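Local coordinates for teichoic acid biosynthesis protein F (Staphylococcus epidermidis, PDB 3L7I) that belongs to the teichoic acid biosynthesis proteins and carries a GT-B-type domain built from two parallel-sheet, Rossmann-like halves, at residues T476-T490 and F497-P510. Sequence-based numbering, arbitrary orientation.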
ATOM      1  N   THR A 476      -5.402 -35.167  -2.993  1.00 58.23           N
ATOM      2  CA  THR A 476      -5.991 -36.392  -2.470  1.00 58.42           C
ATOM      3  C   THR A 476      -6.152 -36.297  -0.953  1.00 59.69           C
ATOM      4  O   THR A 476      -7.055 -36.915  -0.375  1.00 60.08           O
ATOM      5  CB  THR A 476      -5.207 -37.653  -2.836  1.00 58.55           C
ATOM      6  OG1 THR A 476      -4.031 -37.739  -2.021  1.00 59.74           O
ATOM      7  CG2 THR A 476      -4.839 -37.636  -4.293  1.00 57.60           C
ATOM      8  N   SER A 477      -5.295 -35.516  -0.308  1.00 60.53           N
ATOM      9  CA  SER A 477      -5.407 -35.391   1.133  1.00 61.92           C
ATOM     10  C   SER A 477      -6.761 -34.803   1.536  1.00 61.95           C
ATOM     11  O   SER A 477      -7.160 -34.904   2.688  1.00 63.16           O
ATOM     12  CB  SER A 477      -4.272 -34.538   1.712  1.00 62.96           C
ATOM     13  OG  SER A 477      -4.603 -33.144   1.721  1.00 62.96           O
ATOM     14  N   ARG A 478      -7.450 -34.176   0.595  1.00 60.83           N
ATOM     15  CA  ARG A 478      -8.718 -33.525   0.887  1.00 60.99           C
ATOM     16  C   ARG A 478      -9.922 -34.447   0.611  1.00 60.59           C
ATOM     17  O   ARG A 478     -11.051 -34.131   0.989  1.00 61.05           O
ATOM     18  CB  ARG A 478      -8.869 -32.238   0.056  1.00 60.37           C
ATOM     19  CG  ARG A 478      -7.674 -31.307   0.057  1.00 60.82           C
ATOM     20  CD  ARG A 478      -7.986 -30.006  -0.653  1.00 60.65           C
ATOM     21  NE  ARG A 478      -8.352 -30.196  -2.057  1.00 59.37           N
ATOM     22  CZ  ARG A 478      -8.894 -29.241  -2.814  1.00 59.23           C
ATOM     23  NH1 ARG A 478      -9.213 -29.480  -4.078  1.00 58.23           N
ATOM     24  NH2 ARG A 478      -9.129 -28.042  -2.287  1.00 60.28           N
ATOM     25  N   TRP A 479      -9.676 -35.558  -0.082  1.00 59.91           N
ATOM     26  CA  TRP A 479     -10.728 -36.509  -0.390  1.00 59.73           C
ATOM     27  C   TRP A 479     -11.132 -37.241   0.872  1.00 61.28           C
ATOM     28  O   TRP A 479     -10.339 -37.991   1.440  1.00 62.08           O
ATOM     29  CB  TRP A 479     -10.277 -37.549  -1.414  1.00 58.88           C
ATOM     30  CG  TRP A 479      -9.888 -37.032  -2.768  1.00 57.55           C
ATOM     31  CD1 TRP A 479     -10.087 -35.772  -3.289  1.00 57.00           C
ATOM     32  CD2 TRP A 479      -9.258 -37.789  -3.789  1.00 56.86           C
ATOM     33  NE1 TRP A 479      -9.592 -35.707  -4.572  1.00 56.07           N
ATOM     34  CE2 TRP A 479      -9.077 -36.936  -4.898  1.00 55.94           C
ATOM     35  CE3 TRP A 479      -8.834 -39.113  -3.878  1.00 57.15           C
ATOM     36  CZ2 TRP A 479      -8.492 -37.365  -6.063  1.00 55.30           C
ATOM     37  CZ3 TRP A 479      -8.249 -39.532  -5.032  1.00 56.47           C
ATOM     38  CH2 TRP A 479      -8.079 -38.665  -6.112  1.00 55.54           C
ATOM     39  N   ASP A 480     -12.368 -37.033   1.303  1.00 62.93           N
ATOM     40  CA  ASP A 480     -12.860 -37.658   2.513  1.00 64.83           C
ATOM     41  C   ASP A 480     -13.283 -39.086   2.195  1.00 64.03           C
ATOM     42  O   ASP A 480     -13.077 -39.997   2.993  1.00 65.50           O
ATOM     43  CB  ASP A 480     -14.034 -36.843   3.071  1.00 67.69           C
ATOM     44  CG  ASP A 480     -13.629 -35.428   3.494  1.00 68.70           C
ATOM     45  OD1 ASP A 480     -12.626 -35.263   4.224  1.00 70.15           O
ATOM     46  OD2 ASP A 480     -14.327 -34.480   3.090  1.00 66.87           O
ATOM     47  N   TYR A 481     -13.872 -39.267   1.012  1.00 62.82           N
ATOM     48  CA  TYR A 481     -14.252 -40.580   0.501  1.00 63.01           C
ATOM     49  C   TYR A 481     -13.679 -40.773  -0.904  1.00 61.27           C
ATOM     50  O   TYR A 481     -13.638 -39.833  -1.691  1.00 59.93           O
ATOM     51  CB  TYR A 481     -15.768 -40.711   0.469  1.00 63.72           C
ATOM     52  CG  TYR A 481     -16.397 -40.818   1.844  1.00 65.92           C
ATOM     53  CD1 TYR A 481     -16.025 -41.831   2.732  1.00 67.64           C
ATOM     54  CD2 TYR A 481     -17.376 -39.921   2.258  1.00 66.53           C
ATOM     55  CE1 TYR A 481     -16.613 -41.939   3.987  1.00 69.94           C
ATOM     56  CE2 TYR A 481     -17.958 -40.024   3.503  1.00 68.76           C
ATOM     57  CZ  TYR A 481     -17.577 -41.032   4.364  1.00 70.48           C
ATOM     58  OH  TYR A 481     -18.170 -41.117   5.604  1.00 72.96           O
ATOM     59  N   LEU A 482     -13.213 -41.984  -1.195  1.00 61.53           N
ATOM     60  CA  LEU A 482     -12.725 -42.365  -2.508  1.00 60.24           C
ATOM     61  C   LEU A 482     -13.356 -43.693  -2.924  1.00 60.93           C
ATOM     62  O   LEU A 482     -13.312 -44.686  -2.181  1.00 62.52           O
ATOM     63  CB  LEU A 482     -11.213 -42.513  -2.489  1.00 60.07           C
ATOM     64  CG  LEU A 482     -10.645 -43.046  -3.791  1.00 59.10           C
ATOM     65  CD1 LEU A 482     -11.172 -42.220  -4.927  1.00 57.64           C
ATOM     66  CD2 LEU A 482      -9.161 -42.988  -3.751  1.00 59.08           C
ATOM     67  N   ILE A 483     -13.946 -43.723  -4.116  1.00 59.95           N
ATOM     68  CA  ILE A 483     -14.634 -44.924  -4.574  1.00 60.72           C
ATOM     69  C   ILE A 483     -13.656 -45.924  -5.167  1.00 60.71           C
ATOM     70  O   ILE A 483     -12.694 -45.537  -5.848  1.00 59.50           O
ATOM     71  CB  ILE A 483     -15.710 -44.581  -5.586  1.00 59.96           C
ATOM     72  CG1 ILE A 483     -16.841 -43.812  -4.899  1.00 60.54           C
ATOM     73  CG2 ILE A 483     -16.258 -45.833  -6.231  1.00 60.73           C
ATOM     74  CD1 ILE A 483     -18.117 -43.761  -5.701  1.00 60.52           C
ATOM     75  N   SER A 484     -13.882 -47.209  -4.911  1.00 62.30           N
ATOM     76  CA  SER A 484     -13.058 -48.239  -5.536  1.00 62.56           C
ATOM     77  C   SER A 484     -13.892 -49.307  -6.239  1.00 63.41           C
ATOM     78  O   SER A 484     -14.912 -49.767  -5.700  1.00 64.89           O
ATOM     79  CB  SER A 484     -12.131 -48.898  -4.515  1.00 64.08           C
ATOM     80  OG  SER A 484     -11.200 -49.756  -5.151  1.00 64.31           O
ATOM     81  N   PRO A 485     -13.457 -49.704  -7.447  1.00 62.68           N
ATOM     82  CA  PRO A 485     -14.092 -50.716  -8.302  1.00 63.46           C
ATOM     83  C   PRO A 485     -13.705 -52.157  -7.934  1.00 65.59           C
ATOM     84  O   PRO A 485     -14.480 -53.080  -8.216  1.00 66.98           O
ATOM     85  CB  PRO A 485     -13.558 -50.388  -9.704  1.00 61.82           C
ATOM     86  CG  PRO A 485     -12.858 -49.104  -9.588  1.00 60.22           C
ATOM     87  CD  PRO A 485     -12.407 -48.980  -8.167  1.00 61.00           C
ATOM     88  N   ASN A 486     -12.536 -52.344  -7.323  1.00 66.04           N
ATOM     89  CA  ASN A 486     -12.004 -53.681  -7.031  1.00 68.19           C
ATOM     90  C   ASN A 486     -10.811 -53.643  -6.072  1.00 68.82           C
ATOM     91  O   ASN A 486     -10.231 -52.589  -5.844  1.00 67.37           O
ATOM     92  CB  ASN A 486     -11.614 -54.397  -8.333  1.00 68.08           C
ATOM     93  CG  ASN A 486     -11.128 -53.433  -9.401  1.00 65.66           C
ATOM     94  OD1 ASN A 486     -10.013 -52.909  -9.333  1.00 64.86           O
ATOM     95  ND2 ASN A 486     -11.973 -53.183 -10.391  1.00 64.72           N
ATOM     96  N   ARG A 487     -10.436 -54.793  -5.518  1.00 71.20           N
ATOM     97  CA  ARG A 487      -9.337 -54.835  -4.563  1.00 72.19           C
ATOM     98  C   ARG A 487      -8.039 -54.362  -5.185  1.00 70.73           C
ATOM     99  O   ARG A 487      -7.243 -53.690  -4.542  1.00 70.38           O
ATOM    100  CB  ARG A 487      -9.162 -56.232  -3.984  1.00 75.30           C
ATOM    101  CG  ARG A 487      -8.219 -56.245  -2.804  1.00 76.70           C
ATOM    102  CD  ARG A 487      -8.732 -55.345  -1.680  1.00 76.52           C
ATOM    103  NE  ARG A 487      -9.146 -56.117  -0.505  1.00 79.58           N
ATOM    104  CZ  ARG A 487     -10.405 -56.298  -0.101  1.00 80.72           C
ATOM    105  NH1 ARG A 487     -11.419 -55.750  -0.769  1.00 78.96           N
ATOM    106  NH2 ARG A 487     -10.648 -57.029   0.990  1.00 83.87           N
ATOM    107  N   TYR A 488      -7.840 -54.729  -6.444  1.00 70.10           N
ATOM    108  CA  TYR A 488      -6.705 -54.282  -7.249  1.00 68.80           C
ATOM    109  C   TYR A 488      -6.623 -52.766  -7.336  1.00 66.47           C
ATOM    110  O   TYR A 488      -5.556 -52.190  -7.196  1.00 66.04           O
ATOM    111  CB  TYR A 488      -6.838 -54.904  -8.628  1.00 68.63           C
ATOM    112  CG  TYR A 488      -6.104 -54.246  -9.770  1.00 66.94           C
ATOM    113  CD1 TYR A 488      -4.862 -54.707 -10.178  1.00 67.76           C
ATOM    114  CD2 TYR A 488      -6.692 -53.216 -10.495  1.00 64.84           C
ATOM    115  CE1 TYR A 488      -4.207 -54.128 -11.241  1.00 66.53           C
ATOM    116  CE2 TYR A 488      -6.046 -52.633 -11.558  1.00 63.62           C
ATOM    117  CZ  TYR A 488      -4.809 -53.096 -11.931  1.00 64.49           C
ATOM    118  OH  TYR A 488      -4.162 -52.517 -13.000  1.00 63.55           O
ATOM    119  N   SER A 489      -7.754 -52.116  -7.553  1.00 66.40           N
ATOM    120  CA  SER A 489      -7.781 -50.660  -7.519  1.00 63.31           C
ATOM    121  C   SER A 489      -7.523 -50.117  -6.114  1.00 63.83           C
ATOM    122  O   SER A 489      -6.755 -49.185  -5.950  1.00 63.00           O
ATOM    123  CB  SER A 489      -9.098 -50.116  -8.085  1.00 62.11           C
ATOM    124  OG  SER A 489      -9.050 -50.051  -9.499  1.00 61.05           O
ATOM    125  N   THR A 490      -8.164 -50.695  -5.106  1.00 65.42           N
ATOM    126  CA  THR A 490      -7.891 -50.300  -3.734  1.00 66.30           C
ATOM    127  C   THR A 490      -6.403 -50.368  -3.412  1.00 66.92           C
ATOM    128  O   THR A 490      -5.850 -49.441  -2.845  1.00 66.47           O
ATOM    129  CB  THR A 490      -8.615 -51.192  -2.709  1.00 68.60           C
ATOM    130  OG1 THR A 490     -10.030 -51.153  -2.931  1.00 68.36           O
ATOM    131  CG2 THR A 490      -8.305 -50.725  -1.289  1.00 69.64           C
ATOM    132  N   PHE A 497      -2.260 -42.767  -4.500  1.00 60.51           N
ATOM    133  CA  PHE A 497      -2.949 -41.560  -4.081  1.00 59.83           C
ATOM    134  C   PHE A 497      -2.697 -41.200  -2.624  1.00 60.99           C
ATOM    135  O   PHE A 497      -3.357 -40.313  -2.091  1.00 60.73           O
ATOM    136  CB  PHE A 497      -4.457 -41.714  -4.283  1.00 59.01           C
ATOM    137  CG  PHE A 497      -4.896 -41.660  -5.717  1.00 57.76           C
ATOM    138  CD1 PHE A 497      -6.028 -42.364  -6.134  1.00 57.40           C
ATOM    139  CD2 PHE A 497      -4.191 -40.907  -6.643  1.00 57.18           C
ATOM    140  CE1 PHE A 497      -6.448 -42.312  -7.468  1.00 56.39           C
ATOM    141  CE2 PHE A 497      -4.594 -40.849  -7.964  1.00 56.25           C
ATOM    142  CZ  PHE A 497      -5.720 -41.546  -8.385  1.00 55.81           C
ATOM    143  N   TRP A 498      -1.755 -41.881  -1.979  1.00 62.44           N
ATOM    144  CA  TRP A 498      -1.499 -41.646  -0.563  1.00 63.83           C
ATOM    145  C   TRP A 498      -2.820 -41.716   0.209  1.00 63.94           C
ATOM    146  O   TRP A 498      -3.205 -40.738   0.864  1.00 63.95           O
ATOM    147  CB  TRP A 498      -0.885 -40.247  -0.338  1.00 63.79           C
ATOM    148  CG  TRP A 498       0.342 -39.865  -1.168  1.00 63.75           C
ATOM    149  CD1 TRP A 498       1.660 -40.082  -0.846  1.00 65.20           C
ATOM    150  CD2 TRP A 498       0.353 -39.175  -2.426  1.00 62.48           C
ATOM    151  NE1 TRP A 498       2.476 -39.597  -1.834  1.00 64.93           N
ATOM    152  CE2 TRP A 498       1.705 -39.029  -2.811  1.00 63.30           C
ATOM    153  CE3 TRP A 498      -0.650 -38.680  -3.270  1.00 60.95           C
ATOM    154  CZ2 TRP A 498       2.083 -38.410  -3.997  1.00 62.72           C
ATOM    155  CZ3 TRP A 498      -0.274 -38.054  -4.454  1.00 60.32           C
ATOM    156  CH2 TRP A 498       1.085 -37.920  -4.801  1.00 61.24           C
ATOM    157  N   MET A 499      -3.537 -42.832   0.125  1.00 66.40           N
ATOM    158  CA  MET A 499      -4.850 -42.923   0.773  1.00 64.53           C
ATOM    159  C   MET A 499      -4.857 -43.936   1.912  1.00 66.96           C
ATOM    160  O   MET A 499      -4.081 -44.885   1.906  1.00 69.43           O
ATOM    161  CB  MET A 499      -5.926 -43.308  -0.244  1.00 63.32           C
ATOM    162  CG  MET A 499      -6.281 -42.217  -1.223  1.00 61.45           C
ATOM    163  SD  MET A 499      -7.470 -41.072  -0.508  1.00 61.32           S
ATOM    164  CE  MET A 499      -8.391 -42.223   0.485  1.00 63.04           C
ATOM    165  N   ASP A 500      -5.731 -43.739   2.893  1.00 79.93           N
ATOM    166  CA  ASP A 500      -5.945 -44.763   3.905  1.00 82.04           C
ATOM    167  C   ASP A 500      -7.018 -45.695   3.378  1.00 79.98           C
ATOM    168  O   ASP A 500      -7.921 -45.248   2.686  1.00 77.16           O
ATOM    169  CB  ASP A 500      -6.424 -44.146   5.221  1.00 83.46           C
ATOM    170  CG  ASP A 500      -5.508 -43.046   5.732  1.00 85.68           C
ATOM    171  OD1 ASP A 500      -4.275 -43.267   5.811  1.00 88.46           O
ATOM    172  OD2 ASP A 500      -6.034 -41.962   6.074  1.00 85.29           O
ATOM    173  N   GLU A 501      -6.941 -46.984   3.693  1.00 99.34           N
ATOM    174  CA  GLU A 501      -7.996 -47.892   3.269  1.00 98.12           C
ATOM    175  C   GLU A 501      -9.293 -47.472   3.938  1.00 97.31           C
ATOM    176  O   GLU A 501     -10.384 -47.696   3.425  1.00 95.82           O
ATOM    177  CB  GLU A 501      -7.655 -49.342   3.613  1.00101.20           C
ATOM    178  CG  GLU A 501      -8.765 -50.333   3.249  1.00100.75           C
ATOM    179  CD  GLU A 501      -8.248 -51.744   2.969  1.00103.63           C
ATOM    180  OE1 GLU A 501      -7.362 -52.219   3.722  1.00107.24           O
ATOM    181  OE2 GLU A 501      -8.737 -52.376   1.995  1.00102.83           O
ATOM    182  N   GLU A 502      -9.146 -46.833   5.087  1.00 95.39           N
ATOM    183  CA  GLU A 502     -10.272 -46.383   5.885  1.00 95.69           C
ATOM    184  C   GLU A 502     -11.155 -45.386   5.139  1.00 93.13           C
ATOM    185  O   GLU A 502     -12.276 -45.120   5.549  1.00 93.64           O
ATOM    186  CB  GLU A 502      -9.752 -45.755   7.179  1.00 98.31           C
ATOM    187  CG  GLU A 502      -8.402 -46.323   7.649  1.00101.00           C
ATOM    188  CD  GLU A 502      -8.362 -46.575   9.160  1.00104.69           C
ATOM    189  OE1 GLU A 502      -9.343 -46.214   9.853  1.00105.08           O
ATOM    190  OE2 GLU A 502      -7.358 -47.140   9.660  1.00107.70           O
ATOM    191  N   ARG A 503     -10.649 -44.836   4.043  1.00 74.76           N
ATOM    192  CA  ARG A 503     -11.376 -43.812   3.294  1.00 72.74           C
ATOM    193  C   ARG A 503     -11.922 -44.315   1.955  1.00 70.48           C
ATOM    194  O   ARG A 503     -12.666 -43.619   1.274  1.00 69.15           O
ATOM    195  CB  ARG A 503     -10.486 -42.590   3.069  1.00 72.36           C
ATOM    196  CG  ARG A 503     -10.701 -41.484   4.055  1.00 74.30           C
ATOM    197  CD  ARG A 503      -9.473 -40.639   4.164  1.00 75.34           C
ATOM    198  NE  ARG A 503      -9.796 -39.299   4.636  1.00 76.86           N
ATOM    199  CZ  ARG A 503      -9.030 -38.588   5.469  1.00 79.64           C
ATOM    200  NH1 ARG A 503      -7.899 -39.114   5.951  1.00 81.21           N
ATOM    201  NH2 ARG A 503      -9.403 -37.358   5.835  1.00 81.46           N
ATOM    202  N   ILE A 504     -11.542 -45.529   1.588  1.00 67.50           N
ATOM    203  CA  ILE A 504     -11.963 -46.127   0.338  1.00 66.55           C
ATOM    204  C   ILE A 504     -13.295 -46.859   0.486  1.00 67.96           C
ATOM    205  O   ILE A 504     -13.480 -47.653   1.417  1.00 70.25           O
ATOM    206  CB  ILE A 504     -10.898 -47.094  -0.142  1.00 66.75           C
ATOM    207  CG1 ILE A 504      -9.656 -46.302  -0.552  1.00 65.24           C
ATOM    208  CG2 ILE A 504     -11.426 -47.932  -1.290  1.00 66.38           C
ATOM    209  CD1 ILE A 504      -8.379 -47.109  -0.563  1.00 66.05           C
ATOM    210  N   LEU A 505     -14.235 -46.584  -0.415  1.00 66.84           N
ATOM    211  CA  LEU A 505     -15.479 -47.350  -0.458  1.00 68.25           C
ATOM    212  C   LEU A 505     -15.440 -48.293  -1.653  1.00 67.82           C
ATOM    213  O   LEU A 505     -15.624 -47.859  -2.798  1.00 66.02           O
ATOM    214  CB  LEU A 505     -16.675 -46.425  -0.603  1.00 67.69           C
ATOM    215  CG  LEU A 505     -16.781 -45.237   0.336  1.00 67.75           C
ATOM    216  CD1 LEU A 505     -18.026 -44.438   0.020  1.00 67.38           C
ATOM    217  CD2 LEU A 505     -16.820 -45.756   1.741  1.00 70.29           C
ATOM    218  N   GLU A 506     -15.177 -49.572  -1.403  1.00 69.65           N
ATOM    219  CA  GLU A 506     -15.130 -50.554  -2.478  1.00 69.62           C
ATOM    220  C   GLU A 506     -16.528 -50.934  -2.842  1.00 70.50           C
ATOM    221  O   GLU A 506     -17.067 -51.871  -2.285  1.00 72.95           O
ATOM    222  CB  GLU A 506     -14.431 -51.809  -2.006  1.00 71.72           C
ATOM    223  CG  GLU A 506     -13.062 -52.010  -2.580  1.00 70.74           C
ATOM    224  CD  GLU A 506     -12.685 -53.478  -2.622  1.00 72.88           C
ATOM    225  OE1 GLU A 506     -13.592 -54.348  -2.533  1.00 74.81           O
ATOM    226  OE2 GLU A 506     -11.476 -53.753  -2.734  1.00 72.84           O
ATOM    227  N   ILE A 507     -17.136 -50.222  -3.773  1.00 68.76           N
ATOM    228  CA  ILE A 507     -18.546 -50.464  -4.039  1.00 69.77           C
ATOM    229  C   ILE A 507     -18.865 -50.531  -5.517  1.00 68.45           C
ATOM    230  O   ILE A 507     -19.935 -50.988  -5.884  1.00 69.55           O
ATOM    231  CB  ILE A 507     -19.424 -49.386  -3.400  1.00 69.74           C
ATOM    232  CG1 ILE A 507     -18.978 -47.991  -3.874  1.00 67.09           C
ATOM    233  CG2 ILE A 507     -19.396 -49.503  -1.880  1.00 71.78           C
ATOM    234  CD1 ILE A 507     -19.907 -46.878  -3.421  1.00 67.07           C
ATOM    235  N   GLY A 508     -17.932 -50.072  -6.356  1.00 66.31           N
ATOM    236  CA  GLY A 508     -18.104 -50.093  -7.800  1.00 65.11           C
ATOM    237  C   GLY A 508     -18.532 -48.728  -8.287  1.00 63.32           C
ATOM    238  O   GLY A 508     -18.930 -47.878  -7.499  1.00 63.31           O
ATOM    239  N   TYR A 509     -18.445 -48.505  -9.591  1.00 62.00           N
ATOM    240  CA  TYR A 509     -18.735 -47.189 -10.160  1.00 60.43           C
ATOM    241  C   TYR A 509     -20.227 -46.942 -10.370  1.00 61.11           C
ATOM    242  O   TYR A 509     -20.940 -47.763 -10.955  1.00 62.12           O
ATOM    243  CB  TYR A 509     -17.970 -46.992 -11.465  1.00 58.98           C
ATOM    244  CG  TYR A 509     -16.517 -46.727 -11.240  1.00 58.11           C
ATOM    245  CD1 TYR A 509     -16.126 -45.702 -10.399  1.00 57.52           C
ATOM    246  CD2 TYR A 509     -15.534 -47.487 -11.859  1.00 58.06           C
ATOM    247  CE1 TYR A 509     -14.806 -45.430 -10.165  1.00 56.93           C
ATOM    248  CE2 TYR A 509     -14.191 -47.222 -11.632  1.00 57.48           C
ATOM    249  CZ  TYR A 509     -13.836 -46.185 -10.775  1.00 56.92           C
ATOM    250  OH  TYR A 509     -12.523 -45.865 -10.495  1.00 56.53           O
ATOM    251  N   PRO A 510     -20.710 -45.805  -9.867  1.00 60.78           N
ATOM    252  CA  PRO A 510     -22.114 -45.481 -10.112  1.00 61.54           C
ATOM    253  C   PRO A 510     -22.418 -45.494 -11.607  1.00 60.90           C
ATOM    254  O   PRO A 510     -23.517 -45.885 -12.013  1.00 62.04           O
ATOM    255  CB  PRO A 510     -22.232 -44.068  -9.533  1.00 60.90           C
ATOM    256  CG  PRO A 510     -21.280 -44.086  -8.395  1.00 60.90           C
ATOM    257  CD  PRO A 510     -20.094 -44.898  -8.888  1.00 60.22           C
TER
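Glu506, on edge strand 504-506, reaches Arg487 and Thr490 at the start of helix 487-496. Its CB leaves the sheet on the face shared with Leu482, Ser484 and Ile504. CG lies 3.8 Å from Ser484 CB and also touches Thr490 OG1. Beyond CG the chain is extended (chi2 -154°), which carries the carboxylate out to Arg487. OE2 receives Arg487 NH1 at 2.8 Å in a salt bridge. The oxygen lies in the guanidinium plane, but the nitrogen comes from above the carboxylate plane. Thr490 OG1 is 3.0 Å from the same OE2, and OE1 also stays near Arg487 NH1.

The backbones pair as parallel strands. Leu482 N bonds to Arg503 O, Leu505 N to Leu482 O at 2.8 Å, and Ser484 N to Leu505 O. Past the pairing, Gly508 N bonds to Ser484 O.

Leu482 CD2 packs against Met499 CG (3.9 Å) and Phe497 CD1. The edge of Trp479 meets the face of Phe497, with CZ3 3.8 Å from Phe497 CD1 and planes at 77°. Thr476 OG1 donates to Phe497 O at 2.7 Å. On the other face, Ile483 CD1 meets Pro510 CD.

This is a beta-alpha-beta unit at one end of a seven-stranded parallel sheet. The backbone ladder joins the two strands. The apolar cluster packs Trp479 and Leu482 against the connection after the helix. The Glu506 carboxylate, paired with Arg487, ties the last strand to the crossover helix.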